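Local coordinates for putative uncharacterized protein (Legionella drancourtii, PDB 4JVS) that probably acts, through this LepB-type GAP domain of a Dot/Icm-secreted effector, as a GTPase-activating protein that speeds GTP hydrolysis by a small GTPase, at residues W157-M160 and Q161-A164; P144-D147 and Y148-F152; D291-E294 and K295-I299. All coordinates share one frame; numbering follows the deposited sequence.

Contact 1 of 3, residues W157-M160 and Q161-A164; sequences WAKM and QRLA
Trp157 and Gln161 both turn CG away from the backbone N, with chi1 of 174° and 178°, bringing indole and amide together one turn apart on helix 156-177 of the GAP domain's N-terminal subdomain. The Gln161 chain then bends at chi2, which lays its amide obliquely across the NE1-CE2-CZ2 side of the indole: Gln161 OE1 lies 3.5 Å from Trp157 CZ2, and Gln161 NE2 comes within 3.8 Å of Trp157 NE1. The planes are 62° apart, so this is van der Waals contact and not a stack. Gln161 N bonds Trp157 O and Ala164 N bonds Met160 O, both i to i+4 at 2.9 Å, whereas Arg162 N shares weak bonds between Ala158 O and Lys159 O. Arg162 bends at chi3 to lay one guanidinium face over Ala158 O, while Arg162 NH2 approaches Ala158 CB to 3.9 Å and donates a hydrogen bond to Pro153 O. The buried turn packs on helices 118-124 (through Met160), 193-214 (Leu163) and 142-151 (Trp157). Because Gln161 NE2 donates to Ser145 OG of helix 142-151, the buried amide has a polar partner, and its rotation is probably fixed by that bond together with the indole.

Contact 2 of 3, residues P144-D147 and Y148-F152; sequences PSTD and YCRHF
Asp147 O is gripped by three donors at the C-terminal end of helix 142-151: His151 N, His151 ND1 and Arg150 N, each 3.2 Å away. The bond from His151 N is the regular i to i+4 link of the alpha-helix and nearly straight. Arg150 N instead comes from above the carbonyl plane, and His151 ND1 donates from the ring edge, with the oxygen 24° out of the ring plane. His151 reaches this place with CG beside its own backbone N (chi1 -68°). An i to i+3 salt bridge runs along the same turn. There Asp147 and Arg150 lie side by side and point the same way, Arg150 NH1 meeting Asp147 OD1 at 2.6 Å on the anti side of the carboxylate. The planes of the two groups are 60° apart, and the single close N-O pair makes this a one-pronged bridge. Arg150 also has a weak, long ion pair with an acidic side chain of another protein chain, which places this turn beside the bound partner. Beyond the helix, Phe152 leaves helical geometry, yet Phe152 N still bonds Tyr148 O at 2.8 Å, and Phe152 CD2 lies 3.5 Å above the centre of the Tyr148 ring.

Contact 3 of 3, residues D291-E294 and K295-I299; sequences DICE and KRNKI
Arg296 folds back over the first turn of helix 292-306, its guanidinium overlapping the backbone and side chain of Ile292. With CG turned away from the backbone N (chi1 -163°) and a bend at chi3 (-70°), the chain runs back toward the start of the helix, where one guanidinium face lies above Ile292 O, offset toward the rim of the group. Arg296 NH2 reaches Ile292 CG2 at 3.8 Å, and Arg296 NH1 stands 3.9 Å from Cys293 CA. Since the carbonyl oxygen faces the flat side of the group, this is packing, and Ile292 O takes its hydrogen bond from Arg296 N, at 3.1 Å and 166°.

The i to i+4 ladder starts at once: Lys295 N bonds Asp291 O at 3.1 Å, and Lys298 N bonds Glu294 O at 3.0 Å. Asp291 occupies the N-cap position, but its carboxylate makes no capping bond; its main-chain oxygen is what joins it to the first turn. Lys295 CG touches that same oxygen at 3.6 Å before the chain extends away, and Lys295 NZ hydrogen-bonds Asn255 OD1 and Phe251 O, which satisfy the polar end of this buried residue. On the exposed side, Asn297 ND2 comes 3.9 Å from Cys293 SG, a loose contact.

Toward the rest of the C-terminal subdomain of the GAP domain the helix packs on two others. Lys295 packs on the loop residue Leu254, Ile292 rests on Phe251 of helix 243-253, and Arg296 touches Leu280 of helix 271-280. Ile299 meets both of these helices, through Cys250 and Phe251 on one and Trp273 and Leu280 on the other.

Contacts 1 and 2 belong to successive helices of the N-terminal subdomain and touch each other, their centres 11 Å apart: besides the amide-hydroxyl bond, Trp157 CD1 packs 3.5 Å from Cys149 SG. Contact 3 stands apart in the C-terminal subdomain, on the other side of the chain's centre and about 32 Å from contact 1 between centres. Chemistry follows place. Contact 1 is buried and joins an indole to an amide; contact 2, partly buried at a helix end, adds a salt bridge and a crowded carbonyl; contact 3 is a surface helix start. Contacts 1 and 3 share an arginine face over a carbonyl oxygen, whereas Arg150 in contact 2 turns NH1 to a carboxylate.

Contact 1 of 3, residues W157-M160 and Q161-A164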
ATOM      1  N   TRP A 157       8.936  -4.555 -15.577  1.00 41.01           N
ATOM      2  CA  TRP A 157       7.976  -4.259 -14.512  1.00 39.13           C
ATOM      3  C   TRP A 157       8.597  -4.353 -13.129  1.00 40.08           C
ATOM      4  O   TRP A 157       8.476  -3.431 -12.323  1.00 39.81           O
ATOM      5  CB  TRP A 157       6.771  -5.203 -14.565  1.00 39.14           C
ATOM      6  CG  TRP A 157       5.855  -5.006 -13.409  1.00 38.05           C
ATOM      7  CD1 TRP A 157       5.826  -5.729 -12.251  1.00 40.60           C
ATOM      8  CD2 TRP A 157       4.848  -3.993 -13.276  1.00 38.36           C
ATOM      9  NE1 TRP A 157       4.856  -5.232 -11.406  1.00 42.76           N
ATOM     10  CE2 TRP A 157       4.242  -4.168 -12.015  1.00 40.77           C
ATOM     11  CE3 TRP A 157       4.400  -2.958 -14.101  1.00 35.97           C
ATOM     12  CZ2 TRP A 157       3.213  -3.347 -11.562  1.00 39.00           C
ATOM     13  CZ3 TRP A 157       3.377  -2.153 -13.656  1.00 37.30           C
ATOM     14  CH2 TRP A 157       2.793  -2.349 -12.396  1.00 38.85           C
ATOM     15  N   ALA A 158       9.265  -5.469 -12.857  1.00 40.58           N
ATOM     16  CA  ALA A 158       9.869  -5.682 -11.550  1.00 41.04           C
ATOM     17  C   ALA A 158      10.927  -4.632 -11.258  1.00 43.08           C
ATOM     18  O   ALA A 158      11.105  -4.242 -10.107  1.00 43.67           O
ATOM     19  CB  ALA A 158      10.465  -7.068 -11.459  1.00 46.49           C
ATOM     20  N   LYS A 159      11.616  -4.170 -12.300  1.00 41.49           N
ATOM     21  CA  LYS A 159      12.658  -3.163 -12.130  1.00 40.97           C
ATOM     22  C   LYS A 159      12.081  -1.783 -11.827  1.00 40.91           C
ATOM     23  O   LYS A 159      12.621  -1.048 -10.997  1.00 40.89           O
ATOM     24  CB  LYS A 159      13.586  -3.123 -13.351  1.00 40.84           C
ATOM     25  CG  LYS A 159      14.519  -4.333 -13.426  1.00 47.36           C
ATOM     26  CD  LYS A 159      15.292  -4.421 -14.738  1.00 49.43           C
ATOM     27  CE  LYS A 159      16.136  -5.693 -14.809  1.00 47.85           C
ATOM     28  NZ  LYS A 159      16.922  -5.765 -16.073  1.00 51.76           N
ATOM     29  N   MET A 160      10.981  -1.447 -12.501  1.00 40.90           N
ATOM     30  CA  MET A 160      10.313  -0.160 -12.340  1.00 38.95           C
ATOM     31  C   MET A 160       9.686  -0.068 -10.967  1.00 39.98           C
ATOM     32  O   MET A 160       9.775   0.958 -10.295  1.00 41.23           O
ATOM     33  CB  MET A 160       9.210  -0.010 -13.378  1.00 39.54           C
ATOM     34  CG  MET A 160       9.697  -0.112 -14.801  1.00 43.59           C
ATOM     35  SD  MET A 160      10.774   1.254 -15.251  1.00 43.39           S
ATOM     36  CE  MET A 160      11.606   0.522 -16.659  1.00 42.90           C
ATOM     37  N   GLN A 161       9.037  -1.151 -10.564  1.00 38.75           N
ATOM     38  CA  GLN A 161       8.375  -1.212  -9.271  1.00 38.71           C
ATOM     39  C   GLN A 161       9.408  -1.136  -8.148  1.00 39.59           C
ATOM     40  O   GLN A 161       9.135  -0.645  -7.052  1.00 40.87           O
ATOM     41  CB  GLN A 161       7.556  -2.498  -9.192  1.00 38.57           C
ATOM     42  CG  GLN A 161       6.853  -2.734  -7.890  1.00 38.75           C
ATOM     43  CD  GLN A 161       5.386  -3.006  -8.082  1.00 42.36           C
ATOM     44  OE1 GLN A 161       4.651  -2.145  -8.562  1.00 47.03           O
ATOM     45  NE2 GLN A 161       4.942  -4.209  -7.711  1.00 42.86           N
ATOM     46  N   ARG A 162      10.605  -1.539  -8.451  1.00 39.44           N
ATOM     47  CA  ARG A 162      11.640  -1.663  -7.479  1.00 41.49           C
ATOM     48  C   ARG A 162      12.276  -0.335  -7.272  1.00 40.00           C
ATOM     49  O   ARG A 162      12.672  -0.008  -6.191  1.00 41.25           O
ATOM     50  CB  ARG A 162      12.627  -2.658  -8.044  1.00 43.02           C
ATOM     51  CG  ARG A 162      13.650  -3.196  -7.173  1.00 46.36           C
ATOM     52  CD  ARG A 162      14.415  -4.183  -7.953  1.00 50.37           C
ATOM     53  NE  ARG A 162      13.736  -5.462  -7.927  1.00 57.19           N
ATOM     54  CZ  ARG A 162      13.882  -6.415  -8.827  1.00 54.38           C
ATOM     55  NH1 ARG A 162      14.668  -6.236  -9.856  1.00 50.23           N
ATOM     56  NH2 ARG A 162      13.216  -7.538  -8.695  1.00 52.90           N
ATOM     57  N   LEU A 163      12.397   0.419  -8.341  1.00 37.83           N
ATOM     58  CA  LEU A 163      12.856   1.803  -8.293  1.00 39.15           C
ATOM     59  C   LEU A 163      11.813   2.657  -7.583  1.00 36.40           C
ATOM     60  O   LEU A 163      12.126   3.572  -6.826  1.00 33.02           O
ATOM     61  CB  LEU A 163      13.060   2.328  -9.721  1.00 40.34           C
ATOM     62  CG  LEU A 163      13.271   3.836  -9.904  1.00 41.05           C
ATOM     63  CD1 LEU A 163      14.664   4.256  -9.464  1.00 37.98           C
ATOM     64  CD2 LEU A 163      12.986   4.280 -11.339  1.00 40.28           C
ATOM     65  N   ALA A 164      10.560   2.332  -7.854  1.00 38.16           N
ATOM     66  CA  ALA A 164       9.422   3.008  -7.261  1.00 36.74           C
ATOM     67  C   ALA A 164       9.444   2.848  -5.753  1.00 36.36           C
ATOM     68  O   ALA A 164       9.379   3.832  -5.015  1.00 35.42           O
ATOM     69  CB  ALA A 164       8.143   2.435  -7.829  1.00 33.24           C
TER

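Contact 2 of 3, residues P144-D147 and Y148-F152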
ATOM      1  N   PRO A 144      -2.007  -9.678  -8.404  1.00 36.40           N
ATOM      2  CA  PRO A 144      -1.411  -9.984  -9.711  1.00 37.57           C
ATOM      3  C   PRO A 144      -0.034  -9.351  -9.866  1.00 39.04           C
ATOM      4  O   PRO A 144       0.869  -9.989 -10.405  1.00 39.38           O
ATOM      5  CB  PRO A 144      -2.391  -9.350 -10.692  1.00 36.74           C
ATOM      6  CG  PRO A 144      -3.693  -9.405  -9.982  1.00 37.21           C
ATOM      7  CD  PRO A 144      -3.361  -9.112  -8.555  1.00 34.51           C
ATOM      8  N   SER A 145       0.120  -8.119  -9.383  1.00 39.21           N
ATOM      9  CA  SER A 145       1.416  -7.447  -9.400  1.00 38.56           C
ATOM     10  C   SER A 145       2.477  -8.284  -8.687  1.00 38.87           C
ATOM     11  O   SER A 145       3.527  -8.589  -9.248  1.00 40.26           O
ATOM     12  CB  SER A 145       1.313  -6.059  -8.754  1.00 39.61           C
ATOM     13  OG  SER A 145       2.558  -5.611  -8.244  1.00 44.80           O
ATOM     14  N   THR A 146       2.198  -8.648  -7.445  1.00 37.69           N
ATOM     15  CA  THR A 146       3.128  -9.453  -6.672  1.00 39.54           C
ATOM     16  C   THR A 146       3.444 -10.755  -7.404  1.00 42.31           C
ATOM     17  O   THR A 146       4.611 -11.156  -7.496  1.00 45.29           O
ATOM     18  CB  THR A 146       2.570  -9.748  -5.266  1.00 36.26           C
ATOM     19  OG1 THR A 146       2.552  -8.538  -4.494  1.00 39.05           O
ATOM     20  CG2 THR A 146       3.402 -10.798  -4.555  1.00 38.19           C
ATOM     21  N   ASP A 147       2.407 -11.389  -7.947  1.00 40.28           N
ATOM     22  CA  ASP A 147       2.560 -12.667  -8.628  1.00 41.99           C
ATOM     23  C   ASP A 147       3.453 -12.544  -9.848  1.00 43.78           C
ATOM     24  O   ASP A 147       4.295 -13.401 -10.088  1.00 45.30           O
ATOM     25  CB  ASP A 147       1.201 -13.234  -9.029  1.00 44.73           C
ATOM     26  CG  ASP A 147       0.506 -13.936  -7.882  1.00 47.13           C
ATOM     27  OD1 ASP A 147       1.208 -14.315  -6.915  1.00 49.35           O
ATOM     28  OD2 ASP A 147      -0.733 -14.109  -7.950  1.00 46.96           O
ATOM     29  N   TYR A 148       3.256 -11.474 -10.612  1.00 42.38           N
ATOM     30  CA  TYR A 148       4.107 -11.165 -11.748  1.00 40.82           C
ATOM     31  C   TYR A 148       5.577 -11.041 -11.320  1.00 42.75           C
ATOM     32  O   TYR A 148       6.453 -11.702 -11.877  1.00 43.84           O
ATOM     33  CB  TYR A 148       3.625  -9.890 -12.453  1.00 38.92           C
ATOM     34  CG  TYR A 148       4.323  -9.632 -13.774  1.00 40.25           C
ATOM     35  CD1 TYR A 148       3.745 -10.015 -14.971  1.00 37.82           C
ATOM     36  CD2 TYR A 148       5.582  -9.030 -13.817  1.00 40.36           C
ATOM     37  CE1 TYR A 148       4.391  -9.800 -16.173  1.00 37.85           C
ATOM     38  CE2 TYR A 148       6.234  -8.813 -15.019  1.00 37.49           C
ATOM     39  CZ  TYR A 148       5.634  -9.195 -16.191  1.00 36.06           C
ATOM     40  OH  TYR A 148       6.274  -8.967 -17.384  1.00 34.98           O
ATOM     41  N   CYS A 149       5.850 -10.217 -10.317  1.00 41.05           N
ATOM     42  CA  CYS A 149       7.225  -9.999  -9.881  1.00 43.97           C
ATOM     43  C   CYS A 149       7.909 -11.291  -9.402  1.00 48.70           C
ATOM     44  O   CYS A 149       9.142 -11.361  -9.330  1.00 50.47           O
ATOM     45  CB  CYS A 149       7.275  -8.928  -8.788  1.00 39.10           C
ATOM     46  SG  CYS A 149       6.687  -7.313  -9.288  1.00 43.65           S
ATOM     47  N   ARG A 150       7.115 -12.320  -9.119  1.00 46.56           N
ATOM     48  CA  ARG A 150       7.658 -13.582  -8.641  1.00 47.04           C
ATOM     49  C   ARG A 150       8.077 -14.466  -9.825  1.00 48.94           C
ATOM     50  O   ARG A 150       9.197 -14.983  -9.868  1.00 50.42           O
ATOM     51  CB  ARG A 150       6.651 -14.270  -7.715  1.00 47.99           C
ATOM     52  CG  ARG A 150       7.218 -15.405  -6.882  1.00 51.28           C
ATOM     53  CD  ARG A 150       6.122 -16.188  -6.169  1.00 54.56           C
ATOM     54  NE  ARG A 150       5.483 -15.431  -5.102  1.00 57.99           N
ATOM     55  CZ  ARG A 150       4.200 -15.096  -5.095  1.00 61.08           C
ATOM     56  NH1 ARG A 150       3.417 -15.457  -6.102  1.00 51.88           N
ATOM     57  NH2 ARG A 150       3.699 -14.406  -4.077  1.00 63.64           N
ATOM     58  N   HIS A 151       7.196 -14.603 -10.809  1.00 48.62           N
ATOM     59  CA  HIS A 151       7.544 -15.355 -12.009  1.00 49.34           C
ATOM     60  C   HIS A 151       8.580 -14.626 -12.842  1.00 48.76           C
ATOM     61  O   HIS A 151       9.403 -15.265 -13.475  1.00 51.42           O
ATOM     62  CB  HIS A 151       6.320 -15.662 -12.869  1.00 50.85           C
ATOM     63  CG  HIS A 151       5.367 -16.621 -12.244  1.00 55.23           C
ATOM     64  ND1 HIS A 151       4.760 -16.380 -11.023  1.00 56.10           N
ATOM     65  CD2 HIS A 151       4.890 -17.817 -12.664  1.00 58.51           C
ATOM     66  CE1 HIS A 151       3.959 -17.384 -10.725  1.00 57.12           C
ATOM     67  NE2 HIS A 151       4.018 -18.271 -11.703  1.00 62.34           N
ATOM     68  N   PHE A 152       8.536 -13.297 -12.853  1.00 46.84           N
ATOM     69  CA  PHE A 152       9.474 -12.521 -13.662  1.00 45.31           C
ATOM     70  C   PHE A 152      10.236 -11.453 -12.859  1.00 47.78           C
ATOM     71  O   PHE A 152      10.070 -10.254 -13.097  1.00 44.49           O
ATOM     72  CB  PHE A 152       8.732 -11.887 -14.838  1.00 42.16           C
ATOM     73  CG  PHE A 152       7.795 -12.833 -15.538  1.00 45.79           C
ATOM     74  CD1 PHE A 152       8.287 -13.861 -16.335  1.00 48.43           C
ATOM     75  CD2 PHE A 152       6.421 -12.692 -15.408  1.00 45.71           C
ATOM     76  CE1 PHE A 152       7.424 -14.736 -16.977  1.00 47.20           C
ATOM     77  CE2 PHE A 152       5.552 -13.567 -16.050  1.00 47.17           C
ATOM     78  CZ  PHE A 152       6.055 -14.593 -16.830  1.00 47.14           C
TER

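Contact 3 of 3, residues D291-E294 and K295-I299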
ATOM      1  N   ASP A 291     -10.857  12.743  -4.270  1.00 46.53           N
ATOM      2  CA  ASP A 291     -11.909  13.717  -4.447  1.00 49.26           C
ATOM      3  C   ASP A 291     -13.166  13.097  -4.902  1.00 47.55           C
ATOM      4  O   ASP A 291     -13.801  13.594  -5.769  1.00 45.03           O
ATOM      5  CB  ASP A 291     -11.507  14.764  -5.414  1.00 50.02           C
ATOM      6  CG  ASP A 291     -10.398  15.547  -4.917  1.00 56.18           C
ATOM      7  OD1 ASP A 291      -9.731  15.063  -4.010  1.00 56.47           O
ATOM      8  OD2 ASP A 291     -10.186  16.646  -5.413  1.00 59.47           O
ATOM      9  N   ILE A 292     -13.569  12.055  -4.228  1.00 47.74           N
ATOM     10  CA  ILE A 292     -14.695  11.282  -4.651  1.00 45.27           C
ATOM     11  C   ILE A 292     -15.989  12.068  -4.710  1.00 44.27           C
ATOM     12  O   ILE A 292     -16.764  11.827  -5.577  1.00 44.15           O
ATOM     13  CB  ILE A 292     -14.802   9.993  -3.830  1.00 44.92           C
ATOM     14  CG1 ILE A 292     -15.161   8.837  -4.722  1.00 43.48           C
ATOM     15  CG2 ILE A 292     -15.804  10.123  -2.723  1.00 45.84           C
ATOM     16  CD1 ILE A 292     -14.258   8.719  -5.903  1.00 40.52           C
ATOM     17  N   CYS A 293     -16.257  12.985  -3.802  1.00 45.77           N
ATOM     18  CA  CYS A 293     -17.483  13.743  -3.941  1.00 47.76           C
ATOM     19  C   CYS A 293     -17.438  14.560  -5.200  1.00 47.50           C
ATOM     20  O   CYS A 293     -18.351  14.554  -5.957  1.00 46.44           O
ATOM     21  CB  CYS A 293     -17.802  14.603  -2.693  1.00 46.26           C
ATOM     22  SG  CYS A 293     -18.961  15.988  -2.835  1.00 59.19           S
ATOM     23  N   GLU A 294     -16.346  15.226  -5.454  1.00 46.21           N
ATOM     24  CA  GLU A 294     -16.297  16.088  -6.595  1.00 46.67           C
ATOM     25  C   GLU A 294     -16.412  15.349  -7.912  1.00 44.61           C
ATOM     26  O   GLU A 294     -17.042  15.821  -8.812  1.00 43.32           O
ATOM     27  CB  GLU A 294     -15.043  16.941  -6.534  1.00 46.78           C
ATOM     28  CG  GLU A 294     -14.899  17.777  -5.278  1.00 55.02           C
ATOM     29  CD  GLU A 294     -14.254  17.047  -4.078  1.00 61.82           C
ATOM     30  OE1 GLU A 294     -14.661  15.916  -3.766  1.00 56.40           O
ATOM     31  OE2 GLU A 294     -13.336  17.610  -3.453  1.00 59.82           O
ATOM     32  N   LYS A 295     -15.798  14.183  -8.004  1.00 44.64           N
ATOM     33  CA  LYS A 295     -15.865  13.321  -9.185  1.00 40.90           C
ATOM     34  C   LYS A 295     -17.275  12.824  -9.430  1.00 41.43           C
ATOM     35  O   LYS A 295     -17.742  12.800 -10.567  1.00 42.72           O
ATOM     36  CB  LYS A 295     -14.915  12.130  -9.064  1.00 37.02           C
ATOM     37  CG  LYS A 295     -13.464  12.509  -9.154  1.00 37.33           C
ATOM     38  CD  LYS A 295     -12.592  11.322  -9.520  1.00 40.46           C
ATOM     39  CE  LYS A 295     -11.120  11.714  -9.506  1.00 39.29           C
ATOM     40  NZ  LYS A 295     -10.225  10.593  -9.873  1.00 35.77           N
ATOM     41  N   ARG A 296     -17.956  12.431  -8.394  1.00 41.09           N
ATOM     42  CA  ARG A 296     -19.323  12.038  -8.555  1.00 42.65           C
ATOM     43  C   ARG A 296     -20.139  13.168  -9.142  1.00 43.72           C
ATOM     44  O   ARG A 296     -21.003  12.950  -9.959  1.00 42.86           O
ATOM     45  CB  ARG A 296     -19.870  11.622  -7.210  1.00 45.53           C
ATOM     46  CG  ARG A 296     -21.119  10.841  -7.248  1.00 49.26           C
ATOM     47  CD  ARG A 296     -21.559  10.502  -5.883  1.00 51.19           C
ATOM     48  NE  ARG A 296     -20.664   9.526  -5.293  1.00 58.86           N
ATOM     49  CZ  ARG A 296     -19.951   9.680  -4.180  1.00 59.77           C
ATOM     50  NH1 ARG A 296     -19.997  10.799  -3.466  1.00 50.29           N
ATOM     51  NH2 ARG A 296     -19.186   8.676  -3.778  1.00 55.05           N
ATOM     52  N   ASN A 297     -19.844  14.383  -8.720  1.00 42.88           N
ATOM     53  CA  ASN A 297     -20.505  15.564  -9.271  1.00 43.22           C
ATOM     54  C   ASN A 297     -20.241  15.788 -10.758  1.00 46.04           C
ATOM     55  O   ASN A 297     -21.174  16.034 -11.519  1.00 47.05           O
ATOM     56  CB  ASN A 297     -20.149  16.817  -8.469  1.00 44.51           C
ATOM     57  CG  ASN A 297     -20.793  16.824  -7.098  1.00 55.15           C
ATOM     58  OD1 ASN A 297     -21.805  16.158  -6.885  1.00 61.28           O
ATOM     59  ND2 ASN A 297     -20.211  17.573  -6.158  1.00 56.98           N
ATOM     60  N   LYS A 298     -18.970  15.705 -11.153  1.00 44.87           N
ATOM     61  CA  LYS A 298     -18.551  15.783 -12.556  1.00 41.95           C
ATOM     62  C   LYS A 298     -19.291  14.763 -13.416  1.00 43.39           C
ATOM     63  O   LYS A 298     -19.817  15.087 -14.468  1.00 45.57           O
ATOM     64  CB  LYS A 298     -17.046  15.531 -12.662  1.00 40.58           C
ATOM     65  CG  LYS A 298     -16.208  16.722 -13.106  1.00 46.58           C
ATOM     66  CD  LYS A 298     -16.068  16.802 -14.623  1.00 47.72           C
ATOM     67  CE  LYS A 298     -15.061  17.887 -15.049  1.00 53.70           C
ATOM     68  NZ  LYS A 298     -13.627  17.519 -14.810  1.00 49.31           N
ATOM     69  N   ILE A 299     -19.322  13.521 -12.952  1.00 44.09           N
ATOM     70  CA  ILE A 299     -19.951  12.433 -13.685  1.00 44.62           C
ATOM     71  C   ILE A 299     -21.434  12.703 -13.940  1.00 46.05           C
ATOM     72  O   ILE A 299     -21.929  12.479 -15.039  1.00 46.65           O
ATOM     73  CB  ILE A 299     -19.766  11.101 -12.929  1.00 46.83           C
ATOM     74  CG1 ILE A 299     -18.309  10.640 -13.023  1.00 41.73           C
ATOM     75  CG2 ILE A 299     -20.707  10.040 -13.465  1.00 47.54           C
ATOM     76  CD1 ILE A 299     -17.975   9.507 -12.088  1.00 41.02           C
TER